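Local coordinates for sporozoite surface protein 2 (Plasmodium vivax, PDB 4HQO) that serves as a surface receptor for gliding motility of malaria sporozoites, its metal-binding von Willebrand factor A domain probably engaging host ligands, at residues Val19-Leu24 and Ile58-Asn63; Ser28-Tyr33 and Gly101-Thr106. The protein carries 4 engineered substitutions. All coordinates share one frame; numbering follows the deposited sequence.

Contact 1 of 2, residues Val19-Leu24 and Ile58-Asn63; sequences VDLYLL and INLYMN. With NA (sodium ion), chain G.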
loop_
_atom_site.group_PDB
_atom_site.type_symbol
_atom_site.label_atom_id
_atom_site.label_comp_id
_atom_site.label_asym_id
_atom_site.label_seq_id
_atom_site.Cartn_x
_atom_site.Cartn_y
_atom_site.Cartn_z
ATOM N N VAL A 19 -0.978 4.440 -0.724
ATOM C CA VAL A 19 -1.970 3.367 -0.707
ATOM C C VAL A 19 -1.726 2.460 -1.906
ATOM O O VAL A 19 -1.686 2.935 -3.039
ATOM C CB VAL A 19 -3.420 3.904 -0.795
ATOM C CG1 VAL A 19 -4.431 2.746 -0.778
ATOM C CG2 VAL A 19 -3.711 4.882 0.339
ATOM N N ASP A 20 -1.523 1.168 -1.656
ATOM C CA ASP A 20 -1.467 0.184 -2.735
ATOM C C ASP A 20 -2.843 -0.455 -2.811
ATOM O O ASP A 20 -3.254 -1.152 -1.884
ATOM C CB ASP A 20 -0.429 -0.893 -2.458
ATOM C CG ASP A 20 0.984 -0.394 -2.599
ATOM O OD1 ASP A 20 1.215 0.560 -3.377
ATOM O OD2 ASP A 20 1.869 -0.973 -1.935
ATOM N N LEU A 21 -3.562 -0.188 -3.896
ATOM C CA LEU A 21 -4.960 -0.588 -4.006
ATOM C C LEU A 21 -5.105 -1.678 -5.061
ATOM O O LEU A 21 -4.859 -1.450 -6.239
ATOM C CB LEU A 21 -5.817 0.626 -4.360
ATOM C CG LEU A 21 -7.334 0.574 -4.127
ATOM C CD1 LEU A 21 -7.891 1.995 -4.118
ATOM C CD2 LEU A 21 -8.029 -0.230 -5.195
ATOM N N TYR A 22 -5.497 -2.862 -4.615
ATOM C CA TYR A 22 -5.585 -4.030 -5.475
ATOM C C TYR A 22 -7.047 -4.221 -5.834
ATOM O O TYR A 22 -7.851 -4.609 -4.997
ATOM C CB TYR A 22 -5.039 -5.264 -4.743
ATOM C CG TYR A 22 -3.633 -5.083 -4.201
ATOM C CD1 TYR A 22 -3.419 -4.586 -2.920
ATOM C CD2 TYR A 22 -2.519 -5.418 -4.968
ATOM C CE1 TYR A 22 -2.134 -4.424 -2.420
ATOM C CE2 TYR A 22 -1.231 -5.255 -4.478
ATOM C CZ TYR A 22 -1.045 -4.757 -3.200
ATOM O OH TYR A 22 0.233 -4.582 -2.706
ATOM N N LEU A 23 -7.398 -3.902 -7.073
ATOM C CA LEU A 23 -8.779 -3.995 -7.524
ATOM C C LEU A 23 -8.975 -5.319 -8.251
ATOM O O LEU A 23 -8.427 -5.525 -9.341
ATOM C CB LEU A 23 -9.111 -2.816 -8.440
ATOM C CG LEU A 23 -10.523 -2.668 -9.009
ATOM C CD1 LEU A 23 -11.574 -2.833 -7.926
ATOM C CD2 LEU A 23 -10.662 -1.303 -9.679
ATOM N N LEU A 24 -9.739 -6.217 -7.633
ATOM C CA LEU A 24 -9.937 -7.573 -8.164
ATOM C C LEU A 24 -11.357 -7.662 -8.711
ATOM O O LEU A 24 -12.333 -7.544 -7.960
ATOM C CB LEU A 24 -9.737 -8.617 -7.069
ATOM C CG LEU A 24 -8.484 -8.501 -6.187
ATOM C CD1 LEU A 24 -8.409 -9.668 -5.173
ATOM C CD2 LEU A 24 -7.230 -8.450 -7.039
ATOM N N ILE A 58 -1.807 7.150 -4.127
ATOM C CA ILE A 58 -2.495 5.898 -4.469
ATOM C C ILE A 58 -1.935 5.269 -5.747
ATOM O O ILE A 58 -1.841 5.929 -6.778
ATOM C CB ILE A 58 -4.022 6.099 -4.583
ATOM C CG1 ILE A 58 -4.541 6.833 -3.340
ATOM C CG2 ILE A 58 -4.724 4.753 -4.751
ATOM C CD1 ILE A 58 -6.041 7.064 -3.321
ATOM N N ASN A 59 -1.540 4.000 -5.660
ATOM C CA ASN A 59 -1.126 3.227 -6.831
ATOM C C ASN A 59 -2.105 2.078 -7.039
ATOM O O ASN A 59 -2.394 1.307 -6.117
ATOM C CB ASN A 59 0.282 2.646 -6.669
ATOM C CG ASN A 59 1.369 3.711 -6.557
ATOM O OD1 ASN A 59 1.101 4.922 -6.502
ATOM N ND2 ASN A 59 2.615 3.253 -6.508
ATOM N N LEU A 60 -2.612 1.961 -8.255
ATOM C CA LEU A 60 -3.632 0.973 -8.555
ATOM C C LEU A 60 -3.015 -0.311 -9.117
ATOM O O LEU A 60 -2.099 -0.265 -9.934
ATOM C CB LEU A 60 -4.637 1.570 -9.552
ATOM C CG LEU A 60 -5.782 0.684 -10.047
ATOM C CD1 LEU A 60 -6.719 0.343 -8.899
ATOM C CD2 LEU A 60 -6.544 1.373 -11.199
ATOM N N TYR A 61 -3.502 -1.450 -8.640
ATOM C CA TYR A 61 -3.259 -2.735 -9.286
ATOM C C TYR A 61 -4.635 -3.249 -9.714
ATOM O O TYR A 61 -5.634 -2.990 -9.039
ATOM C CB TYR A 61 -2.554 -3.718 -8.342
ATOM C CG TYR A 61 -2.627 -5.174 -8.774
ATOM C CD1 TYR A 61 -3.729 -5.955 -8.452
ATOM C CD2 TYR A 61 -1.588 -5.771 -9.468
ATOM C CE1 TYR A 61 -3.813 -7.266 -8.825
ATOM C CE2 TYR A 61 -1.664 -7.107 -9.853
ATOM C CZ TYR A 61 -2.783 -7.843 -9.520
ATOM O OH TYR A 61 -2.891 -9.167 -9.873
ATOM N N MET A 62 -4.710 -3.939 -10.844
ATOM C CA MET A 62 -6.009 -4.440 -11.281
ATOM C C MET A 62 -5.909 -5.823 -11.889
ATOM O O MET A 62 -5.044 -6.089 -12.724
ATOM C CB MET A 62 -6.673 -3.467 -12.247
ATOM C CG MET A 62 -8.121 -3.802 -12.605
ATOM S SD MET A 62 -8.741 -2.564 -13.799
ATOM C CE MET A 62 -10.502 -2.689 -13.539
ATOM N N ASN A 63 -6.801 -6.704 -11.444
ATOM C CA ASN A 63 -6.839 -8.079 -11.917
ATOM C C ASN A 63 -8.259 -8.449 -12.299
ATOM O O ASN A 63 -9.218 -8.144 -11.574
ATOM C CB ASN A 63 -6.355 -9.044 -10.820
ATOM C CG ASN A 63 -5.995 -10.411 -11.362
ATOM O OD1 ASN A 63 -6.870 -11.193 -11.749
ATOM N ND2 ASN A 63 -4.701 -10.710 -11.390
HETATM NA NA NA G . -0.912 -10.066 -10.606
#

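Contact 2 of 2, residues Ser28-Tyr33 and Gly101-Thr106; sequences SGSIGY and GTTSMT. Engineered in segment 101-106: S104 (natural residue Asn). With MG (magnesium ion), chain E.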
loop_
_atom_site.group_PDB
_atom_site.type_symbol
_atom_site.label_atom_id
_atom_site.label_comp_id
_atom_site.label_asym_id
_atom_site.label_seq_id
_atom_site.Cartn_x
_atom_site.Cartn_y
_atom_site.Cartn_z
ATOM N N SER A 28 -16.505 -13.470 -14.417
ATOM C CA SER A 28 -17.018 -14.808 -14.689
ATOM C C SER A 28 -18.396 -14.795 -15.361
ATOM O O SER A 28 -19.081 -13.773 -15.399
ATOM C CB SER A 28 -17.109 -15.610 -13.390
ATOM O OG SER A 28 -18.169 -15.145 -12.565
ATOM N N GLY A 29 -18.805 -15.952 -15.862
ATOM C CA GLY A 29 -20.087 -16.097 -16.526
ATOM C C GLY A 29 -21.289 -15.734 -15.678
ATOM O O GLY A 29 -22.256 -15.189 -16.195
ATOM N N SER A 30 -21.250 -16.034 -14.381
ATOM C CA SER A 30 -22.383 -15.710 -13.513
ATOM C C SER A 30 -22.623 -14.199 -13.365
ATOM O O SER A 30 -23.732 -13.765 -13.059
ATOM C CB SER A 30 -22.252 -16.373 -12.143
ATOM O OG SER A 30 -21.077 -15.944 -11.482
ATOM N N ILE A 31 -21.597 -13.396 -13.589
ATOM C CA ILE A 31 -21.791 -11.950 -13.561
ATOM C C ILE A 31 -22.796 -11.541 -14.644
ATOM O O ILE A 31 -23.792 -10.870 -14.368
ATOM C CB ILE A 31 -20.463 -11.210 -13.738
ATOM C CG1 ILE A 31 -19.522 -11.583 -12.595
ATOM C CG2 ILE A 31 -20.690 -9.704 -13.791
ATOM C CD1 ILE A 31 -20.119 -11.337 -11.219
ATOM N N GLY A 32 -22.554 -11.982 -15.871
ATOM C CA GLY A 32 -23.494 -11.728 -16.945
ATOM C C GLY A 32 -23.154 -10.478 -17.738
ATOM O O GLY A 32 -22.745 -9.462 -17.182
ATOM N N TYR A 33 -23.317 -10.568 -19.052
ATOM C CA TYR A 33 -23.075 -9.441 -19.931
ATOM C C TYR A 33 -23.937 -8.211 -19.609
ATOM O O TYR A 33 -23.400 -7.114 -19.493
ATOM C CB TYR A 33 -23.237 -9.843 -21.404
ATOM C CG TYR A 33 -23.024 -8.682 -22.353
ATOM C CD1 TYR A 33 -21.746 -8.219 -22.623
ATOM C CD2 TYR A 33 -24.101 -8.044 -22.963
ATOM C CE1 TYR A 33 -21.534 -7.164 -23.479
ATOM C CE2 TYR A 33 -23.901 -6.977 -23.828
ATOM C CZ TYR A 33 -22.613 -6.543 -24.076
ATOM O OH TYR A 33 -22.381 -5.494 -24.920
ATOM N N GLY A 101 -17.264 -18.084 -18.135
ATOM C CA GLY A 101 -16.445 -19.028 -17.409
ATOM C C GLY A 101 -16.686 -19.091 -15.922
ATOM O O GLY A 101 -17.642 -18.527 -15.391
ATOM N N THR A 102 -15.801 -19.805 -15.246
ATOM C CA THR A 102 -15.906 -20.001 -13.813
ATOM C C THR A 102 -15.244 -18.818 -13.080
ATOM O O THR A 102 -15.020 -17.771 -13.683
ATOM C CB THR A 102 -15.322 -21.369 -13.417
ATOM O OG1 THR A 102 -14.009 -21.496 -13.974
ATOM C CG2 THR A 102 -16.210 -22.517 -13.992
ATOM N N THR A 103 -14.952 -18.973 -11.791
ATOM C CA THR A 103 -14.613 -17.832 -10.936
ATOM C C THR A 103 -13.358 -18.074 -10.091
ATOM O O THR A 103 -13.448 -18.529 -8.951
ATOM C CB THR A 103 -15.793 -17.506 -10.002
ATOM O OG1 THR A 103 -17.016 -17.547 -10.749
ATOM C CG2 THR A 103 -15.620 -16.128 -9.364
ATOM N N SER A 104 -12.194 -17.771 -10.660
ATOM C CA SER A 104 -10.916 -17.984 -9.988
ATOM C C SER A 104 -10.634 -16.942 -8.894
ATOM O O SER A 104 -9.656 -16.186 -8.964
ATOM C CB SER A 104 -9.790 -17.964 -11.016
ATOM O OG SER A 104 -9.889 -19.072 -11.888
ATOM N N MET A 105 -11.479 -16.909 -7.872
ATOM C CA MET A 105 -11.383 -15.841 -6.876
ATOM C C MET A 105 -10.165 -16.021 -5.962
ATOM O O MET A 105 -9.495 -15.056 -5.610
ATOM C CB MET A 105 -12.670 -15.763 -6.052
ATOM C CG MET A 105 -12.662 -14.678 -4.999
ATOM S SD MET A 105 -14.115 -14.735 -3.941
ATOM C CE MET A 105 -15.405 -14.464 -5.156
ATOM N N THR A 106 -9.887 -17.263 -5.587
ATOM C CA THR A 106 -8.743 -17.578 -4.734
ATOM C C THR A 106 -7.446 -17.193 -5.448
ATOM O O THR A 106 -6.555 -16.608 -4.848
ATOM C CB THR A 106 -8.719 -19.074 -4.374
ATOM O OG1 THR A 106 -9.869 -19.389 -3.578
ATOM C CG2 THR A 106 -7.422 -19.458 -3.617
HETATM MG MG MG E . -19.029 -16.857 -11.308
HETATM O O HOH W 1 -19.503 -18.080 -13.053
HETATM O O HOH W 2 -18.629 -15.441 -9.725
HETATM O O HOH W 3 -19.642 -18.637 -10.319
#

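Contact 1 of 2, residues Val19-Leu24 and Ile58-Asn63
Y22 and Y61 meet across two neighbouring parallel strands, 19-24 and 58-63, which with helix 33-49 form a beta-alpha-beta unit in the Rossmann-like sheet of the von Willebrand factor A domain. CD2 of Y22 comes to 3.7 Å from CD1 of Y61, and the ring planes stand at 56°, an oblique pairing. Different first torsions send the rings off in different directions, so that the side chains cross at about a right angle: Y22 carries CG beside its backbone N (chi1 -54°), whereas Y61 has CG anti to it (chi1 163°). On the same face a methyl of L24, CD2, reaches the edge of the Y61 ring, 4.0 Å from CE1. The other face is aliphatic, as suits a layer pressed between sheet and helices: CB of V19 lies 4.0 Å from CG1 of I58, CD1 of L60 touches both L21 and L23, and L23 and M62 run alongside each other, with CD2 of L23 4.1 Å from CE of M62. Between the two layers of side chains, five nearly straight backbone bonds join the strands, from N59 N to V19 O through to N63 N to L23 O. Further out, H115 of helix 105-117 packs edge-to-face with both tyrosine rings, which probably limits how they can turn. Q127 on the adjoining strand 126-133 is hydrogen-bonded to the Y22 hydroxyl and also binds D20, whose buried carboxylate forms a salt bridge to R122 that probably offsets its charge. A tyrosine suits position 61 because its ring packs against Y22, L24 and H115 while its hydroxyl extends to polar partners. Y61 OH binds the sodium ion, which lies in the ring plane and is shared with E71, and the same oxygen accepts a hydrogen bond from N63 ND2 at 2.8 Å.

Contact 2 of 2, residues Ser28-Tyr33 and Gly101-Thr106
From S28, whose bond from CA to CB heads toward residues 101-106, CB comes first against the backbone: it lies only 3.0 Å from T102 O, a close approach. The torsion then sets OG between the backbone N and the carbonyl carbon (chi1 72°), where it binds the magnesium ion at 2.3 Å. D26, two residues earlier, holds this OG by a hydrogen bond. T103 OG1 lies 3.2 Å from S28 OG, the two oxygens being brought together as ligands of the same ion. With S30 OG they give the three protein oxygens of the metal-ion-dependent adhesion site (MIDAS), in which S28 and S30 belong to the DxSxS loop; three waters complete six ligands. Serine and threonine fit here because a short hydroxyl side chain can reach the ion from a tight loop. S30 OG is also hydrogen-bonded to D134, a second-shell carboxylate that probably adds negative charge near the metal. Beside the ion, G29 N donates to G101 O at 2.9 Å, and water 1 bridges S30 N and that carbonyl while bound to magnesium. G101 has phi 88° and psi -170°, backbone angles suited to a residue without CB, which would come up against the carbonyl oxygen before it.

From the N terminus, strand 19-26 supplies the first half of contact 1 and then runs directly into the loop 28-33 that supplies the first half of contact 2. After helix 33-49, strand 58-65 returns beside strand 19-26, so contact 1 closes the crossover loop. The chain continues through strand 69-73 and helix 83-96 before residues 101-106 come back to the 28-33 loop, where contact 2 closes this longer excursion. The two closures cross rather than nest, since their segments alternate. Contact 1 joins strand 19-26, inside the sheet, to strand 58-65, its neighbour next to the edge strand 69-73; contact 2 ties the loop after strand 19-26 to the loop leading into helix 105-117. Their centres lie about 20 Å apart.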